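Local coordinates for phosphoglycerol transferase GacH (Streptococcus pyogenes MGAS5005, PDB 6DGM), which probably transfers glycerol phosphate onto the streptococcal rhamnose polysaccharide, through a manganese-binding catalytic domain of the LTA synthase type, the part of the membrane protein described here, at residues T291-W296 and S312-A317; G299-K304 and F319-S324. All coordinates share one frame; numbering follows the deposited sequence.

How the contacts relate
Both contacts lie in the C-terminal half of the sulfatase-like domain and share helix 314-321. The chain first runs along strand 290-297, which gives 291-296 to contact 1. It then passes through the loop 299-304 of contact 2 and the edge strand 308-310. The helix follows: 312-317 returns to the strand and closes contact 1, and 319-324 returns to the loop and closes contact 2. The two closures therefore cross. Contact 1 ties the N-terminal part of the helix to the central sheet in the buried core. Contact 2 ties its end to a surface loop beside the calcium site. Their centres are about 12 Å apart.

Contact 1. Residues T291-W296 and S312-A317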
loop_
_atom_site.group_PDB
_atom_site.type_symbol
_atom_site.label_atom_id
_atom_site.label_comp_id
_atom_site.label_asym_id
_atom_site.label_seq_id
_atom_site.Cartn_x
_atom_site.Cartn_y
_atom_site.Cartn_z
ATOM N N THR A 291 1.947 1.166 -10.877
ATOM C CA THR A 291 1.198 -0.061 -10.652
ATOM C C THR A 291 -0.288 0.257 -10.484
ATOM O O THR A 291 -0.706 1.416 -10.444
ATOM C CB THR A 291 1.708 -0.764 -9.393
ATOM O OG1 THR A 291 1.368 0.038 -8.246
ATOM C CG2 THR A 291 3.213 -0.966 -9.430
ATOM N N ASP A 292 -1.091 -0.804 -10.355
ATOM C CA ASP A 292 -2.535 -0.685 -10.145
ATOM C C ASP A 292 -2.892 -0.688 -8.669
ATOM O O ASP A 292 -2.259 -1.375 -7.869
ATOM C CB ASP A 292 -3.233 -1.866 -10.824
ATOM C CG ASP A 292 -2.965 -1.909 -12.308
ATOM O OD1 ASP A 292 -1.927 -2.500 -12.711
ATOM O OD2 ASP A 292 -3.776 -1.318 -13.071
ATOM N N TYR A 293 -3.916 0.085 -8.313
ATOM C CA TYR A 293 -4.485 -0.001 -6.977
ATOM C C TYR A 293 -6.004 0.130 -7.050
ATOM O O TYR A 293 -6.565 0.710 -7.982
ATOM C CB TYR A 293 -3.927 1.068 -6.010
ATOM C CG TYR A 293 -4.665 2.398 -6.086
ATOM C CD1 TYR A 293 -5.769 2.642 -5.277
ATOM C CD2 TYR A 293 -4.281 3.395 -6.988
ATOM C CE1 TYR A 293 -6.465 3.823 -5.362
ATOM C CE2 TYR A 293 -4.979 4.587 -7.077
ATOM C CZ TYR A 293 -6.066 4.798 -6.256
ATOM O OH TYR A 293 -6.783 5.970 -6.312
ATOM N N PHE A 294 -6.663 -0.409 -6.030
ATOM C CA PHE A 294 -8.071 -0.122 -5.794
ATOM C C PHE A 294 -8.349 -0.124 -4.297
ATOM O O PHE A 294 -7.614 -0.719 -3.502
ATOM C CB PHE A 294 -9.025 -1.053 -6.567
ATOM C CG PHE A 294 -8.988 -2.509 -6.157
ATOM C CD1 PHE A 294 -9.596 -2.931 -4.995
ATOM C CD2 PHE A 294 -8.401 -3.462 -6.981
ATOM C CE1 PHE A 294 -9.591 -4.259 -4.625
ATOM C CE2 PHE A 294 -8.407 -4.804 -6.627
ATOM C CZ PHE A 294 -9.009 -5.204 -5.450
ATOM N N ILE A 295 -9.425 0.563 -3.927
ATOM C CA ILE A 295 -9.907 0.634 -2.557
ATOM C C ILE A 295 -11.371 0.223 -2.641
ATOM O O ILE A 295 -12.183 0.945 -3.226
ATOM C CB ILE A 295 -9.743 2.035 -1.954
ATOM C CG1 ILE A 295 -8.260 2.442 -1.952
ATOM C CG2 ILE A 295 -10.291 2.041 -0.538
ATOM C CD1 ILE A 295 -7.969 3.840 -1.389
ATOM N N TRP A 296 -11.689 -0.974 -2.132
ATOM C CA TRP A 296 -12.983 -1.616 -2.348
ATOM C C TRP A 296 -13.566 -2.031 -1.007
ATOM O O TRP A 296 -12.884 -2.693 -0.218
ATOM C CB TRP A 296 -12.791 -2.868 -3.214
ATOM C CG TRP A 296 -14.025 -3.705 -3.462
ATOM C CD1 TRP A 296 -14.858 -3.623 -4.531
ATOM C CD2 TRP A 296 -14.540 -4.757 -2.632
ATOM N NE1 TRP A 296 -15.859 -4.551 -4.426
ATOM C CE2 TRP A 296 -15.691 -5.259 -3.267
ATOM C CE3 TRP A 296 -14.147 -5.309 -1.412
ATOM C CZ2 TRP A 296 -16.453 -6.305 -2.729
ATOM C CZ3 TRP A 296 -14.892 -6.345 -0.881
ATOM C CH2 TRP A 296 -16.031 -6.840 -1.541
ATOM N N SER A 312 2.048 6.208 0.056
ATOM C CA SER A 312 1.867 6.901 1.321
ATOM C C SER A 312 0.494 7.543 1.451
ATOM O O SER A 312 0.113 7.925 2.560
ATOM C CB SER A 312 2.958 7.966 1.476
ATOM O OG SER A 312 2.950 8.831 0.360
ATOM N N ASP A 313 -0.250 7.674 0.351
ATOM C CA ASP A 313 -1.553 8.307 0.340
ATOM C C ASP A 313 -2.697 7.356 0.672
ATOM O O ASP A 313 -3.835 7.808 0.783
ATOM C CB ASP A 313 -1.851 8.876 -1.060
ATOM C CG ASP A 313 -0.991 10.064 -1.433
ATOM O OD1 ASP A 313 -0.695 10.909 -0.556
ATOM O OD2 ASP A 313 -0.615 10.143 -2.628
ATOM N N PHE A 314 -2.434 6.043 0.792
ATOM C CA PHE A 314 -3.540 5.098 0.863
ATOM C C PHE A 314 -4.415 5.331 2.088
ATOM O O PHE A 314 -5.640 5.231 1.994
ATOM C CB PHE A 314 -3.043 3.658 0.850
ATOM C CG PHE A 314 -2.612 3.162 -0.516
ATOM C CD1 PHE A 314 -3.173 3.644 -1.687
ATOM C CD2 PHE A 314 -1.641 2.201 -0.614
ATOM C CE1 PHE A 314 -2.746 3.161 -2.929
ATOM C CE2 PHE A 314 -1.214 1.720 -1.842
ATOM C CZ PHE A 314 -1.770 2.185 -2.990
ATOM N N THR A 315 -3.818 5.630 3.246
ATOM C CA THR A 315 -4.632 5.777 4.452
ATOM C C THR A 315 -5.576 6.971 4.342
ATOM O O THR A 315 -6.757 6.866 4.668
ATOM C CB THR A 315 -3.767 5.872 5.706
ATOM O OG1 THR A 315 -2.951 4.711 5.791
ATOM C CG2 THR A 315 -4.649 5.929 6.981
ATOM N N ALA A 316 -5.086 8.113 3.879
ATOM C CA ALA A 316 -5.991 9.239 3.678
ATOM C C ALA A 316 -7.089 8.880 2.686
ATOM O O ALA A 316 -8.258 9.248 2.869
ATOM C CB ALA A 316 -5.220 10.461 3.205
ATOM N N ALA A 317 -6.731 8.156 1.628
ATOM C CA ALA A 317 -7.737 7.759 0.656
ATOM C C ALA A 317 -8.726 6.774 1.252
ATOM O O ALA A 317 -9.906 6.779 0.883
ATOM C CB ALA A 317 -7.074 7.177 -0.581
#
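Tyr-293 and Ile-295 reach from one face of strand 290-297 to Phe-314 and Ala-317 in the N-terminal part of helix 314-321. The closest packing is aliphatic. The CD1 methyl of Ile-295 ends 3.5 Å from CB of Ala-317. The isoleucine carries it there on an extended branch, with CD1 anti to CA (chi2 179°). The aromatic part is spaced a little wider. CE1 of Phe-314 comes 3.8 Å from CG of Tyr-293, and its CZ is 3.9 Å from CB of the same tyrosine. The rings meet obliquely, with planes at 48° and centroids 5.5 Å apart. The two side chains run alongside each other from opposing backbones. Tyr-293 OH takes no part here and is hydrogen-bonded to His-306 O. Neither part faces solvent, since all four residues are buried. On the reverse face of the strand, Phe-294 lies against Phe-267 and helix 229-257. Met-80 of the neighbouring strand also touches Phe-314. The contact joins a helix to the central sheet of the alkaline phosphatase-like fold. Its chemistry is apolar across the interface, which implies that it is held by van der Waals contact and the burial of apolar surface, with the one tyrosine hydroxyl satisfied outside it.

Contact 2. Residues G299-K304 and F319-S324; sequences GTNEKK and FEHTDS. With CA (calcium ion), chain E.
The irregular backbone of 299-304 passes the last turn of helix 314-321, coming nearest at the CA atoms of Glu-302 and His-321, 6.7 Å apart. His-321 donates from NE2 to Asn-301 OD1 over 2.8 Å, with an N-H...O angle of 149°. The oxygen lies in the ring plane, while the donor is tilted 24° from the amide's carbonyl plane. CG of His-321 is anti to its backbone N (chi1 -179°), which swings the ring out to the loop. At the same ring edge, CE1 of His-321 is 3.2 Å from Glu-302 O. ND1 is hydrogen-bonded to Thr-76 OG1, and OD1 of Asn-301 also accepts from Ser-297 N. Both ring nitrogens are thus engaged, which fixes the ring's rotation. One water bridges Glu-302 N and His-321 O. Farther along, the aliphatic part of Lys-304 crosses the Glu-320 carboxylate, with Lys-304 CG 3.7 Å from Glu-320 OE1. Their charged ends do not touch: Lys-304 NZ is 4.9 Å from Glu-320 OE2, and a water links the two. OE1 has its own partner in His-306 NE2. Beyond the helix, Asp-323 adopts positive phi. Its N bonds to Glu-320 O, and Ser-324 N bonds to Phe-319 O. The turn leads the Asp-323 carboxylate to the calcium ion, bound through OD1 at 2.4 Å together with three waters and the backbone O of Asp-31. This is a helix C-terminus closed by a Schellman motif, beside a surface calcium site that joins it to Asp-31, near the N terminus of this chain.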
loop_
_atom_site.group_PDB
_atom_site.type_symbol
_atom_site.label_atom_id
_atom_site.label_comp_id
_atom_site.label_asym_id
_atom_site.label_seq_id
_atom_site.Cartn_x
_atom_site.Cartn_y
_atom_site.Cartn_z
ATOM N N GLY A 299 -19.703 -3.383 0.827
ATOM C CA GLY A 299 -21.065 -2.909 0.658
ATOM C C GLY A 299 -21.154 -2.029 -0.571
ATOM O O GLY A 299 -20.707 -2.426 -1.651
ATOM N N THR A 300 -21.690 -0.827 -0.417
ATOM C CA THR A 300 -21.779 0.126 -1.511
ATOM C C THR A 300 -20.480 0.910 -1.602
ATOM O O THR A 300 -19.894 1.283 -0.583
ATOM C CB THR A 300 -22.955 1.077 -1.274
ATOM O OG1 THR A 300 -24.166 0.315 -1.144
ATOM C CG2 THR A 300 -23.097 2.049 -2.434
ATOM N N ASN A 301 -20.009 1.122 -2.828
ATOM C CA ASN A 301 -18.741 1.800 -3.056
ATOM C C ASN A 301 -18.983 3.102 -3.793
ATOM O O ASN A 301 -19.706 3.125 -4.794
ATOM C CB ASN A 301 -17.787 0.943 -3.889
ATOM C CG ASN A 301 -17.079 -0.081 -3.060
ATOM O OD1 ASN A 301 -16.448 0.253 -2.046
ATOM N ND2 ASN A 301 -17.193 -1.341 -3.453
ATOM N N GLU A 302 -18.414 4.179 -3.268
ATOM C CA GLU A 302 -18.206 5.374 -4.059
ATOM C C GLU A 302 -17.002 5.153 -4.970
ATOM O O GLU A 302 -16.265 4.167 -4.849
ATOM C CB GLU A 302 -17.933 6.570 -3.150
ATOM C CG GLU A 302 -19.099 6.944 -2.250
ATOM C CD GLU A 302 -20.211 7.655 -2.995
ATOM O OE1 GLU A 302 -19.906 8.576 -3.783
ATOM O OE2 GLU A 302 -21.391 7.290 -2.794
ATOM N N LYS A 303 -16.807 6.072 -5.906
ATOM C CA LYS A 303 -15.627 6.060 -6.768
ATOM C C LYS A 303 -15.067 7.480 -6.708
ATOM O O LYS A 303 -15.514 8.368 -7.444
ATOM C CB LYS A 303 -15.957 5.617 -8.186
ATOM C CG LYS A 303 -14.728 5.423 -9.050
ATOM C CD LYS A 303 -15.005 4.568 -10.273
ATOM C CE LYS A 303 -13.798 4.581 -11.206
ATOM N NZ LYS A 303 -12.547 4.119 -10.559
ATOM N N LYS A 304 -14.115 7.693 -5.801
ATOM C CA LYS A 304 -13.457 8.981 -5.669
ATOM C C LYS A 304 -12.395 9.114 -6.756
ATOM O O LYS A 304 -11.796 8.126 -7.190
ATOM C CB LYS A 304 -12.789 9.087 -4.296
ATOM C CG LYS A 304 -13.715 8.825 -3.106
ATOM C CD LYS A 304 -14.730 9.941 -2.946
ATOM C CE LYS A 304 -15.625 9.711 -1.724
ATOM N NZ LYS A 304 -16.576 10.834 -1.511
ATOM N N PHE A 319 -9.687 6.682 4.500
ATOM C CA PHE A 319 -10.617 7.470 5.302
ATOM C C PHE A 319 -11.656 8.149 4.420
ATOM O O PHE A 319 -12.846 8.180 4.758
ATOM C CB PHE A 319 -9.863 8.521 6.116
ATOM C CG PHE A 319 -9.299 8.010 7.423
ATOM C CD1 PHE A 319 -8.135 7.263 7.456
ATOM C CD2 PHE A 319 -9.927 8.304 8.621
ATOM C CE1 PHE A 319 -7.616 6.812 8.668
ATOM C CE2 PHE A 319 -9.426 7.849 9.820
ATOM C CZ PHE A 319 -8.275 7.102 9.855
ATOM N N GLU A 320 -11.228 8.714 3.287
ATOM C CA GLU A 320 -12.183 9.381 2.409
ATOM C C GLU A 320 -13.174 8.381 1.823
ATOM O O GLU A 320 -14.387 8.636 1.783
ATOM C CB GLU A 320 -11.449 10.114 1.291
ATOM C CG GLU A 320 -12.377 10.918 0.410
ATOM C CD GLU A 320 -11.707 11.412 -0.841
ATOM O OE1 GLU A 320 -10.930 10.635 -1.460
ATOM O OE2 GLU A 320 -11.956 12.572 -1.205
ATOM N N HIS A 321 -12.673 7.239 1.344
ATOM C CA HIS A 321 -13.544 6.263 0.695
ATOM C C HIS A 321 -14.605 5.751 1.658
ATOM O O HIS A 321 -15.771 5.593 1.283
ATOM C CB HIS A 321 -12.716 5.097 0.126
ATOM C CG HIS A 321 -13.542 4.076 -0.580
ATOM N ND1 HIS A 321 -14.004 4.260 -1.864
ATOM C CD2 HIS A 321 -14.033 2.885 -0.166
ATOM C CE1 HIS A 321 -14.747 3.222 -2.214
ATOM N NE2 HIS A 321 -14.774 2.370 -1.204
ATOM N N THR A 322 -14.222 5.498 2.908
ATOM C CA THR A 322 -15.140 5.007 3.914
ATOM C C THR A 322 -15.871 6.118 4.663
ATOM O O THR A 322 -16.641 5.808 5.576
ATOM C CB THR A 322 -14.405 4.134 4.931
ATOM O OG1 THR A 322 -13.424 4.906 5.630
ATOM C CG2 THR A 322 -13.743 2.959 4.234
ATOM N N ASP A 323 -15.640 7.386 4.314
ATOM C CA ASP A 323 -16.299 8.532 4.965
ATOM C C ASP A 323 -16.045 8.553 6.473
ATOM O O ASP A 323 -16.936 8.858 7.273
ATOM C CB ASP A 323 -17.797 8.570 4.647
ATOM C CG ASP A 323 -18.375 9.966 4.725
ATOM O OD1 ASP A 323 -17.712 10.906 4.236
ATOM O OD2 ASP A 323 -19.494 10.112 5.254
ATOM N N SER A 324 -14.811 8.237 6.865
ATOM C CA SER A 324 -14.433 8.157 8.270
ATOM C C SER A 324 -13.809 9.460 8.762
ATOM O O SER A 324 -13.075 10.131 8.031
ATOM C CB SER A 324 -13.437 7.012 8.480
ATOM O OG SER A 324 -14.080 5.781 8.220
HETATM CA CA CA E . -19.218 12.637 3.483
HETATM O O HOH W 1 -17.500 4.112 -0.542
HETATM O O HOH W 2 -14.657 13.436 -0.988
HETATM O O HOH W 3 -21.206 12.343 4.910
HETATM O O HOH W 4 -16.977 14.112 3.304
HETATM O O HOH W 5 -20.723 14.565 2.273
#